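Local coordinates for protein unsaturated glucuronyl hydrolase (Streptococcus agalactiae, PDB 2ZZR) that hydrolyses unsaturated hyaluronate, chondroitin and heparin disaccharides, releasing the unsaturated uronic acid, at residues K37-N42 with L351-L357; W68-W73 with I376-Y381. All blocks are in the same frame, centred on the assembly; numbering follows the deposited sequence.

Contact 1 of 2, residues K37-N42 with L351-L357; sequences KQLYIN and LIAGRPL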
ATOM      1  N   LYS A  37      17.730   2.146  13.304  1.00 21.86           N
ATOM      2  CA  LYS A  37      17.989   2.048  14.746  1.00 22.18           C
ATOM      3  C   LYS A  37      16.779   1.455  15.469  1.00 22.19           C
ATOM      4  O   LYS A  37      16.929   0.592  16.338  1.00 22.29           O
ATOM      5  CB  LYS A  37      18.339   3.414  15.330  1.00 22.52           C
ATOM      6  CG  LYS A  37      19.754   3.880  15.003  1.00 24.03           C
ATOM      7  CD  LYS A  37      19.982   5.280  15.511  1.00 26.53           C
ATOM      8  CE  LYS A  37      21.334   5.815  15.065  1.00 27.85           C
ATOM      9  NZ  LYS A  37      21.488   7.231  15.502  1.00 28.83           N
ATOM     10  N   GLN A  38      15.582   1.903  15.088  1.00 21.94           N
ATOM     11  CA  GLN A  38      14.344   1.340  15.636  1.00 21.79           C
ATOM     12  C   GLN A  38      14.127  -0.109  15.196  1.00 21.96           C
ATOM     13  O   GLN A  38      13.707  -0.942  15.995  1.00 21.88           O
ATOM     14  CB  GLN A  38      13.129   2.206  15.273  1.00 21.67           C
ATOM     15  CG  GLN A  38      11.848   1.839  16.050  1.00 21.11           C
ATOM     16  CD  GLN A  38      12.048   1.906  17.560  1.00 20.39           C
ATOM     17  OE1 GLN A  38      12.271   2.982  18.117  1.00 22.07           O
ATOM     18  NE2 GLN A  38      11.969   0.753  18.225  1.00 20.05           N
ATOM     19  N   LEU A  39      14.426  -0.414  13.932  1.00 22.04           N
ATOM     20  CA  LEU A  39      14.270  -1.778  13.421  1.00 22.40           C
ATOM     21  C   LEU A  39      15.168  -2.778  14.143  1.00 23.03           C
ATOM     22  O   LEU A  39      14.736  -3.887  14.455  1.00 23.17           O
ATOM     23  CB  LEU A  39      14.509  -1.849  11.906  1.00 22.42           C
ATOM     24  CG  LEU A  39      13.442  -1.240  10.981  1.00 22.16           C
ATOM     25  CD1 LEU A  39      13.806  -1.526   9.530  1.00 21.94           C
ATOM     26  CD2 LEU A  39      12.039  -1.777  11.289  1.00 21.66           C
ATOM     27  N   TYR A  40      16.410  -2.380  14.419  1.00 23.46           N
ATOM     28  CA  TYR A  40      17.337  -3.258  15.138  1.00 24.11           C
ATOM     29  C   TYR A  40      16.877  -3.547  16.566  1.00 24.34           C
ATOM     30  O   TYR A  40      16.956  -4.690  17.026  1.00 25.04           O
ATOM     31  CB  TYR A  40      18.757  -2.689  15.119  1.00 24.08           C
ATOM     32  CG  TYR A  40      19.515  -3.036  13.857  1.00 24.16           C
ATOM     33  CD1 TYR A  40      19.674  -2.096  12.840  1.00 24.54           C
ATOM     34  CD2 TYR A  40      20.059  -4.307  13.674  1.00 24.39           C
ATOM     35  CE1 TYR A  40      20.366  -2.408  11.677  1.00 24.89           C
ATOM     36  CE2 TYR A  40      20.753  -4.628  12.514  1.00 25.27           C
ATOM     37  CZ  TYR A  40      20.900  -3.673  11.519  1.00 24.45           C
ATOM     38  OH  TYR A  40      21.591  -3.976  10.370  1.00 24.57           O
ATOM     39  N   ILE A  41      16.384  -2.510  17.238  1.00 24.57           N
ATOM     40  CA  ILE A  41      15.765  -2.625  18.565  1.00 24.83           C
ATOM     41  C   ILE A  41      14.550  -3.566  18.522  1.00 24.98           C
ATOM     42  O   ILE A  41      14.352  -4.379  19.428  1.00 25.12           O
ATOM     43  CB  ILE A  41      15.391  -1.223  19.122  1.00 24.77           C
ATOM     44  CG1 ILE A  41      16.661  -0.451  19.511  1.00 24.61           C
ATOM     45  CG2 ILE A  41      14.429  -1.318  20.317  1.00 25.02           C
ATOM     46  CD1 ILE A  41      16.437   1.009  19.831  1.00 25.07           C
ATOM     47  N   ASN A  42      13.762  -3.475  17.451  1.00 24.86           N
ATOM     48  CA  ASN A  42      12.578  -4.327  17.297  1.00 25.02           C
ATOM     49  C   ASN A  42      12.835  -5.774  16.877  1.00 25.26           C
ATOM     50  O   ASN A  42      12.043  -6.652  17.206  1.00 25.32           O
ATOM     51  CB  ASN A  42      11.542  -3.661  16.383  1.00 24.78           C
ATOM     52  CG  ASN A  42      10.854  -2.482  17.051  1.00 24.24           C
ATOM     53  OD1 ASN A  42      11.042  -2.227  18.244  1.00 23.69           O
ATOM     54  ND2 ASN A  42      10.041  -1.761  16.285  1.00 23.98           N
ATOM     55  N   LEU A 351      13.674   5.917  20.761  1.00 28.58           N
ATOM     56  CA  LEU A 351      14.211   4.604  20.419  1.00 28.41           C
ATOM     57  C   LEU A 351      14.104   3.618  21.578  1.00 28.46           C
ATOM     58  O   LEU A 351      15.060   3.422  22.338  1.00 28.52           O
ATOM     59  CB  LEU A 351      15.664   4.714  19.934  1.00 28.41           C
ATOM     60  CG  LEU A 351      15.976   5.522  18.668  1.00 28.82           C
ATOM     61  CD1 LEU A 351      17.477   5.539  18.431  1.00 28.81           C
ATOM     62  CD2 LEU A 351      15.243   4.985  17.442  1.00 28.68           C
ATOM     63  N   ILE A 352      12.929   3.006  21.713  1.00 28.12           N
ATOM     64  CA  ILE A 352      12.698   1.954  22.710  1.00 28.03           C
ATOM     65  C   ILE A 352      11.910   0.797  22.089  1.00 27.26           C
ATOM     66  O   ILE A 352      11.217   0.983  21.083  1.00 26.94           O
ATOM     67  CB  ILE A 352      11.998   2.478  24.000  1.00 28.20           C
ATOM     68  CG1 ILE A 352      10.636   3.098  23.691  1.00 28.44           C
ATOM     69  CG2 ILE A 352      12.891   3.483  24.742  1.00 29.27           C
ATOM     70  CD1 ILE A 352       9.717   3.217  24.899  1.00 28.78           C
ATOM     71  N   ALA A 353      12.026  -0.384  22.694  1.00 26.36           N
ATOM     72  CA  ALA A 353      11.421  -1.611  22.174  1.00 25.55           C
ATOM     73  C   ALA A 353       9.935  -1.454  21.847  1.00 24.86           C
ATOM     74  O   ALA A 353       9.157  -0.953  22.662  1.00 24.81           O
ATOM     75  CB  ALA A 353      11.641  -2.772  23.150  1.00 25.65           C
ATOM     76  N   GLY A 354       9.565  -1.859  20.633  1.00 24.15           N
ATOM     77  CA  GLY A 354       8.166  -1.868  20.204  1.00 22.67           C
ATOM     78  C   GLY A 354       7.611  -0.593  19.590  1.00 21.89           C
ATOM     79  O   GLY A 354       6.461  -0.576  19.153  1.00 21.77           O
ATOM     80  N   ARG A 355       8.406   0.476  19.562  1.00 21.08           N
ATOM     81  CA  ARG A 355       7.989   1.719  18.904  1.00 20.18           C
ATOM     82  C   ARG A 355       7.915   1.494  17.389  1.00 19.31           C
ATOM     83  O   ARG A 355       8.630   0.642  16.855  1.00 19.07           O
ATOM     84  CB  ARG A 355       8.959   2.868  19.211  1.00 20.43           C
ATOM     85  CG  ARG A 355       8.971   3.356  20.665  1.00 21.45           C
ATOM     86  CD  ARG A 355       7.843   4.312  20.997  1.00 22.32           C
ATOM     87  NE  ARG A 355       7.993   5.625  20.362  1.00 23.32           N
ATOM     88  CZ  ARG A 355       7.237   6.681  20.638  1.00 22.86           C
ATOM     89  NH1 ARG A 355       7.442   7.830  20.008  1.00 23.33           N
ATOM     90  NH2 ARG A 355       6.276   6.595  21.549  1.00 23.40           N
ATOM     91  N   PRO A 356       7.036   2.248  16.698  1.00 18.54           N
ATOM     92  CA  PRO A 356       6.957   2.159  15.246  1.00 18.01           C
ATOM     93  C   PRO A 356       7.964   3.103  14.586  1.00 17.78           C
ATOM     94  O   PRO A 356       8.588   3.915  15.267  1.00 17.85           O
ATOM     95  CB  PRO A 356       5.533   2.633  14.957  1.00 18.13           C
ATOM     96  CG  PRO A 356       5.266   3.645  16.014  1.00 18.01           C
ATOM     97  CD  PRO A 356       6.064   3.217  17.238  1.00 18.65           C
ATOM     98  N   LEU A 357       8.120   2.994  13.271  1.00 17.43           N
ATOM     99  CA  LEU A 357       8.970   3.921  12.533  1.00 17.20           C
ATOM    100  C   LEU A 357       8.278   5.266  12.368  1.00 17.08           C
ATOM    101  O   LEU A 357       8.926   6.319  12.352  1.00 17.03           O
ATOM    102  CB  LEU A 357       9.318   3.342  11.154  1.00 16.92           C
ATOM    103  CG  LEU A 357       9.945   1.948  11.077  1.00 17.05           C
ATOM    104  CD1 LEU A 357      10.338   1.641   9.651  1.00 16.52           C
ATOM    105  CD2 LEU A 357      11.164   1.839  12.013  1.00 17.66           C
TER

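Contact 2 of 2, residues W68-W73 with I376-Y381; sequences WTNGFW and IWGDYY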
ATOM      1  N   TRP A  68      -3.130 -10.086   8.285  1.00 14.85           N
ATOM      2  CA  TRP A  68      -2.941  -9.636   6.900  1.00 14.20           C
ATOM      3  C   TRP A  68      -1.695  -8.763   6.760  1.00 14.43           C
ATOM      4  O   TRP A  68      -1.323  -8.379   5.648  1.00 14.30           O
ATOM      5  CB  TRP A  68      -4.177  -8.872   6.382  1.00 14.21           C
ATOM      6  CG  TRP A  68      -4.415  -7.508   6.999  1.00 13.96           C
ATOM      7  CD1 TRP A  68      -5.088  -7.239   8.159  1.00 14.34           C
ATOM      8  CD2 TRP A  68      -4.000  -6.236   6.475  1.00 12.99           C
ATOM      9  NE1 TRP A  68      -5.114  -5.886   8.393  1.00 14.57           N
ATOM     10  CE2 TRP A  68      -4.453  -5.245   7.376  1.00 14.10           C
ATOM     11  CE3 TRP A  68      -3.285  -5.840   5.333  1.00 13.86           C
ATOM     12  CZ2 TRP A  68      -4.208  -3.876   7.179  1.00 14.35           C
ATOM     13  CZ3 TRP A  68      -3.045  -4.476   5.130  1.00 14.16           C
ATOM     14  CH2 TRP A  68      -3.509  -3.510   6.052  1.00 14.50           C
ATOM     15  N   THR A  69      -1.053  -8.488   7.894  1.00 13.99           N
ATOM     16  CA  THR A  69      -0.040  -7.436   8.013  1.00 14.29           C
ATOM     17  C   THR A  69       1.390  -7.949   8.228  1.00 14.16           C
ATOM     18  O   THR A  69       2.334  -7.152   8.251  1.00 14.28           O
ATOM     19  CB  THR A  69      -0.362  -6.518   9.199  1.00 14.39           C
ATOM     20  OG1 THR A  69      -0.656  -7.315  10.358  1.00 14.14           O
ATOM     21  CG2 THR A  69      -1.553  -5.624   8.890  1.00 15.40           C
ATOM     22  N   ASN A  70       1.548  -9.260   8.401  1.00 14.26           N
ATOM     23  CA  ASN A  70       2.861  -9.822   8.774  1.00 14.32           C
ATOM     24  C   ASN A  70       3.981  -9.533   7.774  1.00 14.71           C
ATOM     25  O   ASN A  70       5.130  -9.328   8.175  1.00 15.45           O
ATOM     26  CB  ASN A  70       2.771 -11.323   9.007  1.00 14.31           C
ATOM     27  CG  ASN A  70       1.819 -11.671  10.122  1.00 14.06           C
ATOM     28  OD1 ASN A  70       2.227 -11.840  11.279  1.00 17.17           O
ATOM     29  ND2 ASN A  70       0.543 -11.757   9.791  1.00 13.84           N
ATOM     30  N   GLY A  71       3.631  -9.513   6.492  1.00 14.48           N
ATOM     31  CA  GLY A  71       4.590  -9.262   5.406  1.00 14.28           C
ATOM     32  C   GLY A  71       5.247  -7.895   5.448  1.00 14.46           C
ATOM     33  O   GLY A  71       6.371  -7.738   4.958  1.00 14.56           O
ATOM     34  N   PHE A  72       4.558  -6.907   6.026  1.00 14.61           N
ATOM     35  CA  PHE A  72       5.089  -5.546   6.138  1.00 14.64           C
ATOM     36  C   PHE A  72       6.292  -5.477   7.074  1.00 14.88           C
ATOM     37  O   PHE A  72       7.217  -4.700   6.840  1.00 14.87           O
ATOM     38  CB  PHE A  72       4.010  -4.549   6.579  1.00 15.00           C
ATOM     39  CG  PHE A  72       2.907  -4.370   5.574  1.00 14.69           C
ATOM     40  CD1 PHE A  72       3.175  -3.845   4.306  1.00 14.50           C
ATOM     41  CD2 PHE A  72       1.595  -4.722   5.893  1.00 14.25           C
ATOM     42  CE1 PHE A  72       2.154  -3.676   3.369  1.00 15.34           C
ATOM     43  CE2 PHE A  72       0.569  -4.561   4.959  1.00 15.25           C
ATOM     44  CZ  PHE A  72       0.849  -4.037   3.699  1.00 14.97           C
ATOM     45  N   TRP A  73       6.282  -6.302   8.120  1.00 14.94           N
ATOM     46  CA  TRP A  73       7.438  -6.423   9.013  1.00 15.22           C
ATOM     47  C   TRP A  73       8.664  -6.929   8.238  1.00 15.27           C
ATOM     48  O   TRP A  73       9.716  -6.281   8.239  1.00 15.38           O
ATOM     49  CB  TRP A  73       7.115  -7.342  10.202  1.00 15.59           C
ATOM     50  CG  TRP A  73       8.331  -7.790  10.982  1.00 15.56           C
ATOM     51  CD1 TRP A  73       8.795  -9.070  11.109  1.00 16.66           C
ATOM     52  CD2 TRP A  73       9.239  -6.958  11.725  1.00 16.12           C
ATOM     53  NE1 TRP A  73       9.929  -9.089  11.892  1.00 15.65           N
ATOM     54  CE2 TRP A  73      10.224  -7.809  12.281  1.00 16.25           C
ATOM     55  CE3 TRP A  73       9.309  -5.579  11.982  1.00 16.01           C
ATOM     56  CZ2 TRP A  73      11.274  -7.326  13.075  1.00 16.40           C
ATOM     57  CZ3 TRP A  73      10.359  -5.093  12.774  1.00 16.67           C
ATOM     58  CH2 TRP A  73      11.324  -5.971  13.311  1.00 16.57           C
ATOM     59  N   ILE A 376       1.962  -1.049  10.905  1.00 14.70           N
ATOM     60  CA  ILE A 376       3.092  -1.702  10.246  1.00 14.14           C
ATOM     61  C   ILE A 376       3.159  -1.430   8.738  1.00 14.09           C
ATOM     62  O   ILE A 376       4.254  -1.379   8.169  1.00 13.49           O
ATOM     63  CB  ILE A 376       3.184  -3.213  10.598  1.00 14.28           C
ATOM     64  CG1 ILE A 376       4.544  -3.807  10.190  1.00 14.61           C
ATOM     65  CG2 ILE A 376       1.996  -4.002  10.017  1.00 13.63           C
ATOM     66  CD1 ILE A 376       5.753  -3.096  10.833  1.00 14.35           C
ATOM     67  N   TRP A 377       2.007  -1.238   8.096  1.00 13.71           N
ATOM     68  CA  TRP A 377       2.024  -0.867   6.668  1.00 13.30           C
ATOM     69  C   TRP A 377       2.496   0.582   6.473  1.00 13.34           C
ATOM     70  O   TRP A 377       3.205   0.886   5.513  1.00 12.87           O
ATOM     71  CB  TRP A 377       0.665  -1.122   5.986  1.00 13.27           C
ATOM     72  CG  TRP A 377      -0.463  -0.379   6.620  1.00 13.02           C
ATOM     73  CD1 TRP A 377      -0.964   0.835   6.244  1.00 12.98           C
ATOM     74  CD2 TRP A 377      -1.229  -0.801   7.753  1.00 13.23           C
ATOM     75  NE1 TRP A 377      -2.001   1.199   7.083  1.00 13.65           N
ATOM     76  CE2 TRP A 377      -2.183   0.209   8.014  1.00 13.27           C
ATOM     77  CE3 TRP A 377      -1.201  -1.937   8.577  1.00 13.97           C
ATOM     78  CZ2 TRP A 377      -3.103   0.119   9.064  1.00 13.71           C
ATOM     79  CZ3 TRP A 377      -2.114  -2.024   9.622  1.00 13.40           C
ATOM     80  CH2 TRP A 377      -3.045  -0.998   9.857  1.00 13.21           C
ATOM     81  N   GLY A 378       2.116   1.466   7.394  1.00 12.78           N
ATOM     82  CA  GLY A 378       2.610   2.844   7.390  1.00 12.89           C
ATOM     83  C   GLY A 378       4.116   2.877   7.572  1.00 13.07           C
ATOM     84  O   GLY A 378       4.814   3.615   6.873  1.00 12.80           O
ATOM     85  N   ASP A 379       4.622   2.063   8.497  1.00 13.10           N
ATOM     86  CA  ASP A 379       6.070   1.919   8.685  1.00 13.39           C
ATOM     87  C   ASP A 379       6.731   1.431   7.404  1.00 13.66           C
ATOM     88  O   ASP A 379       7.744   1.991   6.965  1.00 13.78           O
ATOM     89  CB  ASP A 379       6.374   0.919   9.799  1.00 13.63           C
ATOM     90  CG  ASP A 379       6.115   1.479  11.184  1.00 13.63           C
ATOM     91  OD1 ASP A 379       5.654   2.637  11.312  1.00 13.48           O
ATOM     92  OD2 ASP A 379       6.384   0.742  12.158  1.00 15.35           O
ATOM     93  N   TYR A 380       6.142   0.390   6.815  1.00 13.27           N
ATOM     94  CA  TYR A 380       6.670  -0.196   5.598  1.00 13.27           C
ATOM     95  C   TYR A 380       6.726   0.821   4.441  1.00 13.19           C
ATOM     96  O   TYR A 380       7.778   0.984   3.809  1.00 12.96           O
ATOM     97  CB  TYR A 380       5.918  -1.476   5.163  1.00 13.09           C
ATOM     98  CG  TYR A 380       6.438  -1.881   3.811  1.00 13.00           C
ATOM     99  CD1 TYR A 380       5.798  -1.456   2.652  1.00 11.63           C
ATOM    100  CD2 TYR A 380       7.641  -2.580   3.688  1.00 13.51           C
ATOM    101  CE1 TYR A 380       6.309  -1.751   1.403  1.00 12.71           C
ATOM    102  CE2 TYR A 380       8.164  -2.887   2.434  1.00 14.12           C
ATOM    103  CZ  TYR A 380       7.490  -2.457   1.298  1.00 13.83           C
ATOM    104  OH  TYR A 380       7.972  -2.719   0.043  1.00 13.62           O
ATOM    105  N   TYR A 381       5.605   1.488   4.154  1.00 12.73           N
ATOM    106  CA  TYR A 381       5.568   2.413   3.012  1.00 12.85           C
ATOM    107  C   TYR A 381       6.405   3.678   3.233  1.00 13.14           C
ATOM    108  O   TYR A 381       6.948   4.250   2.281  1.00 13.05           O
ATOM    109  CB  TYR A 381       4.125   2.732   2.586  1.00 12.60           C
ATOM    110  CG  TYR A 381       3.432   1.533   1.974  1.00 12.51           C
ATOM    111  CD1 TYR A 381       3.885   0.977   0.774  1.00 12.09           C
ATOM    112  CD2 TYR A 381       2.318   0.951   2.593  1.00 12.48           C
ATOM    113  CE1 TYR A 381       3.263  -0.136   0.213  1.00 11.57           C
ATOM    114  CE2 TYR A 381       1.688  -0.152   2.037  1.00 11.65           C
ATOM    115  CZ  TYR A 381       2.156  -0.684   0.852  1.00 12.61           C
ATOM    116  OH  TYR A 381       1.538  -1.777   0.312  1.00 12.31           O
TER

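Contact 1 of 2, residues K37-N42 with L351-L357
Gln38 and Asn42, one turn apart on helix 25-46, face the irregular segment 351-357, with CA of Gln38 5.8 Å from CA of Leu351 and CA of Asn42 5.7 Å from CA of Ala353. Ile352 to Arg355 form a type II beta turn, and Gly354 takes the positive phi (88°) at its third position. The two helix amides grip this turn. ND2 of Asn42 donates to O of Arg355 at 2.8 Å, almost in line with the carbonyl bond and within the plane of its own amide. OD1 of Asn42 accepts N of Gly354 at 2.8 Å. NE2 of Gln38 approaches the same OD1 from the other face, at 3.1 Å, so both ends of the Asn42 amide are fixed and its rotation is set. NE2 of Gln38 also donates to O of Ile352 at 3.0 Å, from above the carbonyl plane. That oxygen takes the turn's own bond from N of Arg355 on its opposite face. The Gln38 chain leaves with CG anti to the backbone N (chi1 -168°) and bends at chi2, which lays its amide against CB of Arg355. The guanidinium end of Arg355 turns away to Asn348.

Apolar groups flank the amides. CG2 of Ile41 rests on the backbone of Ala353, while its CD1 meets CB of Leu351. CD1 of Leu351 packs beside CB and CD of Lys37. On the buried side, CD2 of Leu357 fits against CB of Gln38 and CD2 of Leu39. The arrangement is a beta turn pinned to a helix by side-chain amides. It joins the loop between helix 328-346 and strand 361-362 to helix 25-46 of the alpha barrel, away from the substrate site.

Contact 2 of 2, residues W68-W73 with I376-Y381
Phe72 drives its ring into helix 376-390 as a knob among Ile376, Trp377, Tyr380 and Tyr381. CB of Trp377 lies over the centre of one face of this ring, 3.6 Å from its centroid and 11° off the normal, a CH-pi contact. The other neighbours come from different directions. CD1 of Phe72 touches CB of Tyr380 at 3.7 Å, and the two rings are inclined at 45°. OH of Tyr381 comes to the edge of the Phe72 ring, near its plane, 3.7 Å from CE1. The planes of these two rings are steeply inclined. This hydroxyl is buried with no polar partner in the model. CG1 of Ile376 packs beside CB of Phe72, and its CG2 packs on CB of Thr69 at 3.5 Å.

A second group forms at the indole of Trp377. Its chi1 of 59° sets CG between the backbone N and the carbonyl carbon and turns the indole toward Trp68. CH2 of Trp68 lies over one face of that indole, offset toward the rim. The two six-membered rings are 5.0 Å apart between centroids and inclined to each other. CG2 of Thr69 sits over the centre of the Trp68 ring and also reaches the rim of Trp377, 3.7 Å from CZ3. NE1 of Trp68 is held by OH of Tyr363.

Hydrogen bonds play no part across this interface. It is an aromatic, knob-into-hole packing of helix 70-84 and the turn before it against helix 376-390, in the alpha barrel of a family 88 glycoside hydrolase. Trp68 and Trp377 border the substrate site: Trp68 neighbours Asp114, the probable nucleophile, and Trp377 neighbours Arg246, a probable substrate-binding residue.

Contacts 1 and 2 have centres about 14 Å apart and touch directly. OD2 of Asp379 probably accepts a hydrogen bond from N of Leu357 at 3.1 Å, which ties the loop of contact 1 to helix 376-390. The indole of Trp73 reaches helix 25-46, with its CH2 3.8 Å from CB of Asn42 and its CZ3 4.0 Å from CD2 of Leu39. The segments of the two contacts alternate along the chain, and each contact joins parts more than 300 residues apart. Contact 1 lies farther out, about 21 Å from the chain centre against about 9 Å for contact 2. Contact 2 alone borders the substrate site, where the side chains of Trp68 and Asp114 are about 4 Å apart between nearest atoms.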